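Local coordinates for protein 5-oxopent-3-ene-1,2,5-tricarboxylate decarboxylase (Exiguobacterium antarcticum B7, PDB 6IYM) that belongs to the fumarylacetoacetate hydrolase family and binds a magnesium ion through a trio of acidic side chains, at residues Leu117-Ile131 against Val147-Leu161. Residues are numbered along the deposited sequence; the frame is centred on the assembly and turned at random.
Sequences LTQQLDYEGELAIII and VFGYSIINDVTARDL. With MG (magnesium ion), chain C.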
loop_
_atom_site.group_PDB
_atom_site.type_symbol
_atom_site.label_atom_id
_atom_site.label_comp_id
_atom_site.label_asym_id
_atom_site.label_seq_id
_atom_site.Cartn_x
_atom_site.Cartn_y
_atom_site.Cartn_z
ATOM N N LEU A 117 -6.378 20.527 -6.796
ATOM C CA LEU A 117 -5.904 19.281 -7.473
ATOM C C LEU A 117 -7.014 18.638 -8.294
ATOM O O LEU A 117 -6.648 17.946 -9.261
ATOM C CB LEU A 117 -5.337 18.306 -6.433
ATOM C CG LEU A 117 -4.327 18.916 -5.459
ATOM C CD1 LEU A 117 -3.654 17.851 -4.603
ATOM C CD2 LEU A 117 -3.264 19.716 -6.201
ATOM N N THR A 118 -8.291 18.824 -7.913
ATOM C CA THR A 118 -9.456 18.119 -8.515
ATOM C C THR A 118 -10.626 19.078 -8.769
ATOM O O THR A 118 -10.907 19.904 -7.868
ATOM C CB THR A 118 -10.086 17.048 -7.603
ATOM O OG1 THR A 118 -9.186 16.565 -6.612
ATOM C CG2 THR A 118 -10.602 15.889 -8.422
ATOM N N GLN A 119 -11.308 18.922 -9.909
ATOM C CA GLN A 119 -12.686 19.456 -10.112
ATOM C C GLN A 119 -13.627 18.315 -10.517
ATOM O O GLN A 119 -14.714 18.620 -10.988
ATOM C CB GLN A 119 -12.704 20.589 -11.148
ATOM C CG GLN A 119 -11.858 21.797 -10.763
ATOM C CD GLN A 119 -12.374 22.543 -9.560
ATOM O OE1 GLN A 119 -11.629 22.863 -8.629
ATOM N NE2 GLN A 119 -13.660 22.844 -9.578
ATOM N N GLN A 120 -13.216 17.048 -10.348
ATOM C CA GLN A 120 -14.082 15.861 -10.572
ATOM C C GLN A 120 -14.003 14.920 -9.363
ATOM O O GLN A 120 -13.774 13.729 -9.548
ATOM C CB GLN A 120 -13.710 15.204 -11.890
ATOM C CG GLN A 120 -13.835 16.142 -13.096
ATOM C CD GLN A 120 -13.754 15.362 -14.380
ATOM O OE1 GLN A 120 -13.024 14.376 -14.487
ATOM N NE2 GLN A 120 -14.558 15.753 -15.348
ATOM N N LEU A 121 -14.188 15.447 -8.160
ATOM C CA LEU A 121 -14.230 14.638 -6.922
ATOM C C LEU A 121 -15.522 13.806 -6.888
ATOM O O LEU A 121 -16.614 14.385 -7.148
ATOM C CB LEU A 121 -14.173 15.568 -5.729
ATOM C CG LEU A 121 -14.074 14.843 -4.394
ATOM C CD1 LEU A 121 -12.798 14.017 -4.344
ATOM C CD2 LEU A 121 -14.125 15.844 -3.265
ATOM N N ASP A 122 -15.414 12.507 -6.586
ATOM C CA ASP A 122 -16.548 11.554 -6.686
ATOM C C ASP A 122 -16.527 10.621 -5.489
ATOM O O ASP A 122 -15.446 10.517 -4.868
ATOM C CB ASP A 122 -16.505 10.775 -8.005
ATOM C CG ASP A 122 -17.849 10.263 -8.507
ATOM O OD1 ASP A 122 -18.864 10.459 -7.801
ATOM O OD2 ASP A 122 -17.859 9.587 -9.565
ATOM N N TYR A 123 -17.689 10.002 -5.206
ATOM C CA TYR A 123 -17.932 9.018 -4.131
ATOM C C TYR A 123 -17.958 7.594 -4.728
ATOM O O TYR A 123 -18.230 7.384 -5.942
ATOM C CB TYR A 123 -19.246 9.317 -3.399
ATOM C CG TYR A 123 -20.424 9.448 -4.334
ATOM C CD1 TYR A 123 -21.171 8.356 -4.720
ATOM C CD2 TYR A 123 -20.725 10.664 -4.921
ATOM C CE1 TYR A 123 -22.221 8.478 -5.617
ATOM C CE2 TYR A 123 -21.763 10.805 -5.830
ATOM C CZ TYR A 123 -22.506 9.701 -6.194
ATOM O OH TYR A 123 -23.502 9.838 -7.124
ATOM N N GLU A 124 -17.749 6.601 -3.869
ATOM C CA GLU A 124 -18.010 5.161 -4.172
ATOM C C GLU A 124 -18.244 4.446 -2.841
ATOM O O GLU A 124 -17.282 4.289 -2.083
ATOM C CB GLU A 124 -16.837 4.473 -4.883
ATOM C CG GLU A 124 -16.581 4.937 -6.306
ATOM C CD GLU A 124 -15.598 4.100 -7.132
ATOM O OE1 GLU A 124 -15.422 4.433 -8.309
ATOM O OE2 GLU A 124 -14.967 3.165 -6.584
ATOM N N GLY A 125 -19.483 4.048 -2.571
ATOM C CA GLY A 125 -19.828 3.312 -1.343
ATOM C C GLY A 125 -19.501 1.857 -1.503
ATOM O O GLY A 125 -19.791 1.314 -2.597
ATOM N N GLU A 126 -18.867 1.235 -0.508
ATOM C CA GLU A 126 -18.287 -0.136 -0.708
ATOM C C GLU A 126 -18.304 -0.983 0.572
ATOM O O GLU A 126 -18.065 -0.442 1.689
ATOM C CB GLU A 126 -16.866 -0.018 -1.251
ATOM C CG GLU A 126 -16.752 0.707 -2.584
ATOM C CD GLU A 126 -15.476 0.471 -3.410
ATOM O OE1 GLU A 126 -14.704 -0.476 -3.081
ATOM O OE2 GLU A 126 -15.290 1.195 -4.437
ATOM N N LEU A 127 -18.567 -2.280 0.411
ATOM C CA LEU A 127 -18.391 -3.294 1.475
ATOM C C LEU A 127 -16.899 -3.595 1.596
ATOM O O LEU A 127 -16.270 -3.887 0.572
ATOM C CB LEU A 127 -19.164 -4.558 1.104
ATOM C CG LEU A 127 -18.946 -5.759 2.022
ATOM C CD1 LEU A 127 -19.414 -5.452 3.428
ATOM C CD2 LEU A 127 -19.667 -6.984 1.464
ATOM N N ALA A 128 -16.367 -3.498 2.802
ATOM C CA ALA A 128 -14.953 -3.757 3.108
ATOM C C ALA A 128 -14.846 -5.109 3.798
ATOM O O ALA A 128 -15.535 -5.287 4.803
ATOM C CB ALA A 128 -14.418 -2.684 4.007
ATOM N N ILE A 129 -14.015 -6.013 3.271
ATOM C CA ILE A 129 -13.578 -7.256 3.984
ATOM C C ILE A 129 -12.409 -6.935 4.927
ATOM O O ILE A 129 -11.382 -6.391 4.458
ATOM C CB ILE A 129 -13.159 -8.352 2.987
ATOM C CG1 ILE A 129 -14.239 -8.636 1.942
ATOM C CG2 ILE A 129 -12.735 -9.611 3.732
ATOM C CD1 ILE A 129 -13.714 -9.414 0.739
ATOM N N ILE A 130 -12.513 -7.347 6.186
ATOM C CA ILE A 130 -11.435 -7.233 7.203
ATOM C C ILE A 130 -10.786 -8.608 7.424
ATOM O O ILE A 130 -11.445 -9.487 7.958
ATOM C CB ILE A 130 -12.004 -6.673 8.505
ATOM C CG1 ILE A 130 -12.808 -5.392 8.267
ATOM C CG2 ILE A 130 -10.882 -6.459 9.500
ATOM C CD1 ILE A 130 -11.954 -4.216 7.887
ATOM N N ILE A 131 -9.517 -8.770 7.064
ATOM C CA ILE A 131 -8.798 -10.084 7.132
ATOM C C ILE A 131 -8.378 -10.270 8.587
ATOM O O ILE A 131 -7.910 -9.283 9.194
ATOM C CB ILE A 131 -7.611 -10.106 6.156
ATOM C CG1 ILE A 131 -8.067 -9.897 4.712
ATOM C CG2 ILE A 131 -6.764 -11.361 6.315
ATOM C CD1 ILE A 131 -8.914 -11.019 4.164
ATOM N N VAL A 147 -11.451 -14.413 7.409
ATOM C CA VAL A 147 -12.153 -13.098 7.492
ATOM C C VAL A 147 -12.479 -12.844 8.973
ATOM O O VAL A 147 -13.123 -13.674 9.618
ATOM C CB VAL A 147 -13.394 -13.049 6.568
ATOM C CG1 VAL A 147 -14.210 -11.773 6.764
ATOM C CG2 VAL A 147 -13.025 -13.176 5.095
ATOM N N PHE A 148 -12.031 -11.731 9.526
ATOM C CA PHE A 148 -12.459 -11.297 10.877
ATOM C C PHE A 148 -13.885 -10.734 10.779
ATOM O O PHE A 148 -14.676 -10.877 11.724
ATOM C CB PHE A 148 -11.512 -10.234 11.425
ATOM C CG PHE A 148 -11.867 -9.777 12.809
ATOM C CD1 PHE A 148 -11.576 -10.573 13.910
ATOM C CD2 PHE A 148 -12.510 -8.561 13.009
ATOM C CE1 PHE A 148 -11.902 -10.153 15.190
ATOM C CE2 PHE A 148 -12.841 -8.149 14.292
ATOM C CZ PHE A 148 -12.543 -8.948 15.373
ATOM N N GLY A 149 -14.189 -10.020 9.688
ATOM C CA GLY A 149 -15.479 -9.320 9.569
ATOM C C GLY A 149 -15.523 -8.330 8.421
ATOM O O GLY A 149 -14.772 -8.509 7.459
ATOM N N TYR A 150 -16.436 -7.358 8.515
ATOM C CA TYR A 150 -16.805 -6.449 7.405
ATOM C C TYR A 150 -17.094 -5.051 7.954
ATOM O O TYR A 150 -17.553 -4.915 9.108
ATOM C CB TYR A 150 -18.017 -6.982 6.645
ATOM C CG TYR A 150 -17.943 -8.405 6.165
ATOM C CD1 TYR A 150 -18.371 -9.455 6.967
ATOM C CD2 TYR A 150 -17.496 -8.702 4.891
ATOM C CE1 TYR A 150 -18.325 -10.766 6.518
ATOM C CE2 TYR A 150 -17.450 -10.008 4.426
ATOM C CZ TYR A 150 -17.867 -11.044 5.245
ATOM O OH TYR A 150 -17.815 -12.321 4.768
ATOM N N SER A 151 -16.822 -4.044 7.121
ATOM C CA SER A 151 -17.055 -2.607 7.419
ATOM C C SER A 151 -17.379 -1.882 6.122
ATOM O O SER A 151 -17.632 -2.541 5.090
ATOM C CB SER A 151 -15.841 -2.031 8.133
ATOM O OG SER A 151 -16.130 -0.795 8.761
ATOM N N ILE A 152 -17.409 -0.559 6.177
ATOM C CA ILE A 152 -17.718 0.296 5.006
ATOM C C ILE A 152 -16.461 1.081 4.672
ATOM O O ILE A 152 -15.770 1.489 5.586
ATOM C CB ILE A 152 -18.915 1.215 5.286
ATOM C CG1 ILE A 152 -20.019 0.464 6.033
ATOM C CG2 ILE A 152 -19.400 1.848 3.994
ATOM C CD1 ILE A 152 -21.224 1.310 6.411
ATOM N N ILE A 153 -16.191 1.217 3.385
ATOM C CA ILE A 153 -15.195 2.133 2.788
ATOM C C ILE A 153 -15.952 3.043 1.822
ATOM O O ILE A 153 -16.776 2.529 1.072
ATOM C CB ILE A 153 -14.095 1.328 2.075
ATOM C CG1 ILE A 153 -13.205 0.636 3.099
ATOM C CG2 ILE A 153 -13.293 2.197 1.130
ATOM C CD1 ILE A 153 -12.249 1.562 3.738
ATOM N N ASN A 154 -15.659 4.341 1.854
ATOM C CA ASN A 154 -15.995 5.287 0.766
ATOM C C ASN A 154 -14.707 5.489 -0.027
ATOM O O ASN A 154 -13.776 6.175 0.485
ATOM C CB ASN A 154 -16.604 6.586 1.299
ATOM C CG ASN A 154 -17.224 7.447 0.217
ATOM O OD1 ASN A 154 -17.000 7.231 -0.980
ATOM N ND2 ASN A 154 -17.915 8.488 0.633
ATOM N N ASP A 155 -14.653 4.902 -1.223
ATOM C CA ASP A 155 -13.474 4.970 -2.123
ATOM C C ASP A 155 -13.571 6.316 -2.819
ATOM O O ASP A 155 -13.900 6.345 -4.008
ATOM C CB ASP A 155 -13.419 3.754 -3.069
ATOM C CG ASP A 155 -12.330 3.763 -4.148
ATOM O OD1 ASP A 155 -11.417 4.602 -4.075
ATOM O OD2 ASP A 155 -12.413 2.925 -5.096
ATOM N N VAL A 156 -13.332 7.395 -2.094
ATOM C CA VAL A 156 -13.394 8.772 -2.668
ATOM C C VAL A 156 -12.313 8.850 -3.763
ATOM O O VAL A 156 -11.213 8.298 -3.555
ATOM C CB VAL A 156 -13.223 9.870 -1.597
ATOM C CG1 VAL A 156 -13.179 11.258 -2.228
ATOM C CG2 VAL A 156 -14.277 9.806 -0.512
ATOM N N THR A 157 -12.627 9.488 -4.894
ATOM C CA THR A 157 -11.850 9.428 -6.146
ATOM C C THR A 157 -11.855 10.793 -6.850
ATOM O O THR A 157 -12.934 11.401 -6.970
ATOM C CB THR A 157 -12.440 8.377 -7.096
ATOM O OG1 THR A 157 -12.529 7.085 -6.497
ATOM C CG2 THR A 157 -11.658 8.282 -8.389
ATOM N N ALA A 158 -10.692 11.218 -7.351
ATOM C CA ALA A 158 -10.523 12.360 -8.269
ATOM C C ALA A 158 -10.519 11.793 -9.684
ATOM O O ALA A 158 -9.484 11.287 -10.116
ATOM C CB ALA A 158 -9.230 13.090 -7.962
ATOM N N ARG A 159 -11.644 11.866 -10.379
ATOM C CA ARG A 159 -11.823 11.249 -11.722
ATOM C C ARG A 159 -10.802 11.816 -12.728
ATOM O O ARG A 159 -10.388 11.052 -13.640
ATOM C CB ARG A 159 -13.264 11.446 -12.194
ATOM C CG ARG A 159 -14.304 10.820 -11.278
ATOM C CD ARG A 159 -14.177 9.315 -11.246
ATOM N NE ARG A 159 -15.174 8.691 -10.388
ATOM C CZ ARG A 159 -15.196 7.396 -10.050
ATOM N NH1 ARG A 159 -14.265 6.570 -10.499
ATOM N NH2 ARG A 159 -16.155 6.929 -9.264
ATOM N N ASP A 160 -10.365 13.065 -12.561
ATOM C CA ASP A 160 -9.418 13.735 -13.495
ATOM C C ASP A 160 -7.985 13.245 -13.182
ATOM O O ASP A 160 -7.229 12.977 -14.134
ATOM C CB ASP A 160 -9.626 15.263 -13.507
ATOM C CG ASP A 160 -9.776 15.896 -12.137
ATOM O OD1 ASP A 160 -9.639 15.161 -11.114
ATOM O OD2 ASP A 160 -9.970 17.122 -12.081
ATOM N N LEU A 161 -7.640 13.043 -11.912
ATOM C CA LEU A 161 -6.305 12.534 -11.498
ATOM C C LEU A 161 -6.154 11.067 -11.940
ATOM O O LEU A 161 -5.001 10.632 -12.266
ATOM C CB LEU A 161 -6.153 12.704 -9.983
ATOM C CG LEU A 161 -5.744 14.093 -9.511
ATOM C CD1 LEU A 161 -6.595 15.164 -10.144
ATOM C CD2 LEU A 161 -5.816 14.188 -8.002
HETATM MG MG MG C . -13.917 1.640 -5.789
#
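Glu124, Glu126 and Asp155 meet around a magnesium ion where two antiparallel strands, 121-131 and 147-158, run side by side, the metal site of a fumarylacetoacetate hydrolase fold and a good example of how a break in strand pairing can serve a binding site: the break places Glu124 and Asp155 at the metal, and Glu126 comes from the regular strand next to it. Each carboxylate gives one oxygen to the metal: Glu124 OE2 and Glu126 OE2 both lie 2.0 Å from the magnesium, and Asp155 OD2 is nearly as close. Glu126 finds a further polar partner in Gly240, outside both strands. Glu124 and Asp155 lie alongside each other and point the same way, yet their carboxylate planes stand 82° apart, and the shared cation probably offsets the repulsion between their neighbouring oxygens. Asp155 reaches in because its CG is anti to the backbone N (chi1 174°), at the centre of an inverse gamma turn that interrupts its strand; Lys99 and Lys172 hold the same carboxylate from outside.

Arg159 belongs to the second shell. Its NH2 binds Glu124 OE1 at 2.8 Å, on the anti side of the carboxylate, leaving the other oxygen to the metal, and this probably fixes the rotation of the group. On the same guanidinium, NE and NH2 grip Asp122 side-on through the single atom OD2, with NE at 2.9 Å and the two planes turned 71° apart; His247 N also bonds to that oxygen. Thr157 CB lies over the centre of one guanidinium face.

Beyond the metal, regular pairing resumes. Ala128 CB packs on Ile153 CG1 at 3.6 Å, while on the opposite face Leu127 CD1 touches Tyr150 CB at 3.8 Å. The far end closes in a classic beta bulge, where Ile130 O accepts from both Phe148 N, at 2.8 Å, and Gly149 N, at 3.3 Å.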